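Local coordinates for coenzyme F420-dependent N(5),N(10)-methenyltetrahydromethanopterin reductase-related protein (Desulfurobacterium thermolithotrophum DSM 11699, PDB 6HUZ), which binds the iron-guanylylpyridinol cofactor and, as a bacterial paralog of [Fe]-hydrogenase, uses tetrahydrofolate derivatives as substrates, at residues V108-I113 and R137-F142. Numbering follows the deposited sequence.
Sequences VENAVI and REDIGF
Asp139 OD2 is gripped from both segments: on its anti side by the backbone N of Asn110, at 2.6 Å and nearly straight (168°), and on its syn side by Arg137 NH2. The other oxygen, OD1, takes Arg137 NE at 3.0 Å, completing a side-on salt bridge that keeps carboxylate and guanidinium in one plane. The aspartate reaches this position because its CG sits between the backbone N and the carbonyl carbon (chi1 64°). Arg137 NH2 also makes a weak bond to Val108 O at 3.2 Å, while NH1 goes to the carbonyl of Leu107, and Ile140 CD1 covers one guanidinium face. The Glu109 carboxylate stacks almost parallel on that of Asp139, 5° between planes, with OE1 3.6 Å from Asp139 OD2; the like charges are probably eased by Arg137 and by a water placed to donate to Glu109 OE2 and Asp139 OD1. A second water links Asn110 OD1 to Asp139 O.

Past a type II turn, Val108 to Ala111, and a type I turn, Arg137 to Ile140, the two segments run into parallel strands at the edge of the Rossmann-like sheet. Gly141 N donates to Ala111 O at 2.9 Å, and Ile113 N to Gly141 O at 2.8 Å. Val112 CG2 lies against the Gly141 carbonyl on one sheet face; on the other, Ile113 CD1 meets Ile140 CG2 and, at 4.0 Å, Phe142 CE2. Ile113 and Phe142 pack on helix 121-127.

An alanine in place of Asp139 would probably leave the Asn110 N-H without its acceptor and Arg137 less firmly fixed in rotation. One carboxylate thus ties a main-chain N-H and a guanidinium together at the turns, whereas beyond them main-chain N-H to C=O bonds and apolar contacts carry the pairing.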
# COMPACT_ATOMS: atom_id res chain seq x y z
N VAL A 108 7.35 35.37 17.95
CA VAL A 108 6.57 36.59 17.75
C VAL A 108 5.13 36.25 17.47
O VAL A 108 4.83 35.13 17.03
CB VAL A 108 7.12 37.52 16.64
CG1 VAL A 108 8.60 37.82 16.86
CG2 VAL A 108 6.87 36.97 15.24
N GLU A 109 4.22 37.20 17.71
CA GLU A 109 2.81 36.92 17.44
C GLU A 109 2.65 36.48 15.97
O GLU A 109 3.30 37.02 15.08
CB GLU A 109 1.95 38.15 17.77
CG GLU A 109 0.45 37.86 17.77
CD GLU A 109 -0.09 37.25 19.05
OE1 GLU A 109 0.68 37.11 20.02
OE2 GLU A 109 -1.30 36.92 19.08
N ASN A 110 1.79 35.45 15.73
CA ASN A 110 1.49 34.85 14.42
C ASN A 110 2.68 34.12 13.79
O ASN A 110 2.67 33.89 12.59
CB ASN A 110 0.90 35.89 13.47
CG ASN A 110 -0.31 36.60 14.04
OD1 ASN A 110 -1.27 35.98 14.51
ND2 ASN A 110 -0.29 37.92 14.00
N ALA A 111 3.69 33.74 14.59
CA ALA A 111 4.83 33.00 14.05
C ALA A 111 4.35 31.60 13.59
O ALA A 111 3.31 31.14 14.06
CB ALA A 111 5.89 32.81 15.12
N VAL A 112 5.11 30.93 12.70
CA VAL A 112 4.75 29.58 12.23
C VAL A 112 5.94 28.66 12.56
O VAL A 112 7.09 29.03 12.31
CB VAL A 112 4.31 29.51 10.73
CG1 VAL A 112 5.33 30.16 9.81
CG2 VAL A 112 3.99 28.06 10.27
N ILE A 113 5.67 27.47 13.14
CA ILE A 113 6.69 26.48 13.48
C ILE A 113 6.64 25.45 12.35
O ILE A 113 5.56 24.98 12.03
CB ILE A 113 6.37 25.83 14.86
CG1 ILE A 113 6.71 26.80 16.00
CG2 ILE A 113 7.11 24.50 15.03
CD1 ILE A 113 6.16 26.39 17.38
N ARG A 137 -1.00 30.60 23.07
CA ARG A 137 -0.38 30.68 21.74
C ARG A 137 -1.22 30.10 20.60
O ARG A 137 -0.69 29.48 19.67
CB ARG A 137 1.01 30.01 21.77
CG ARG A 137 2.07 30.80 22.59
CD ARG A 137 1.93 32.32 22.60
NE ARG A 137 2.09 32.94 21.28
CZ ARG A 137 3.25 33.31 20.74
NH1 ARG A 137 4.39 33.10 21.39
NH2 ARG A 137 3.29 33.88 19.55
N GLU A 138 -2.53 30.36 20.62
CA GLU A 138 -3.43 29.86 19.57
C GLU A 138 -3.16 30.57 18.24
O GLU A 138 -3.72 30.19 17.23
CB GLU A 138 -4.89 30.07 19.97
CG GLU A 138 -5.32 29.18 21.12
CD GLU A 138 -4.95 29.69 22.50
OE1 GLU A 138 -4.33 30.77 22.61
OE2 GLU A 138 -5.28 28.98 23.48
N ASP A 139 -2.31 31.60 18.26
CA ASP A 139 -1.95 32.35 17.07
C ASP A 139 -0.82 31.65 16.33
O ASP A 139 -0.61 31.91 15.14
CB ASP A 139 -1.48 33.76 17.48
CG ASP A 139 -0.21 33.73 18.31
OD1 ASP A 139 -0.24 33.18 19.43
OD2 ASP A 139 0.82 34.24 17.83
N ILE A 140 -0.07 30.79 17.02
CA ILE A 140 1.04 30.10 16.37
C ILE A 140 0.56 29.10 15.34
O ILE A 140 -0.33 28.29 15.62
CB ILE A 140 1.99 29.45 17.39
CG1 ILE A 140 2.66 30.57 18.24
CG2 ILE A 140 3.03 28.59 16.67
CD1 ILE A 140 3.99 30.24 18.79
N GLY A 141 1.17 29.17 14.16
CA GLY A 141 0.88 28.29 13.04
C GLY A 141 1.81 27.10 12.97
O GLY A 141 2.94 27.16 13.45
N PHE A 142 1.34 26.01 12.38
CA PHE A 142 2.12 24.77 12.23
C PHE A 142 2.11 24.32 10.81
O PHE A 142 1.05 24.14 10.24
CB PHE A 142 1.54 23.66 13.11
CG PHE A 142 1.76 24.00 14.56
CD1 PHE A 142 0.85 24.78 15.25
CD2 PHE A 142 2.90 23.57 15.22
CE1 PHE A 142 1.06 25.09 16.58
CE2 PHE A 142 3.11 23.90 16.54
CZ PHE A 142 2.19 24.66 17.21
O HOH W 1 -1.19 35.09 21.38
O HOH W 2 -1.86 33.63 13.44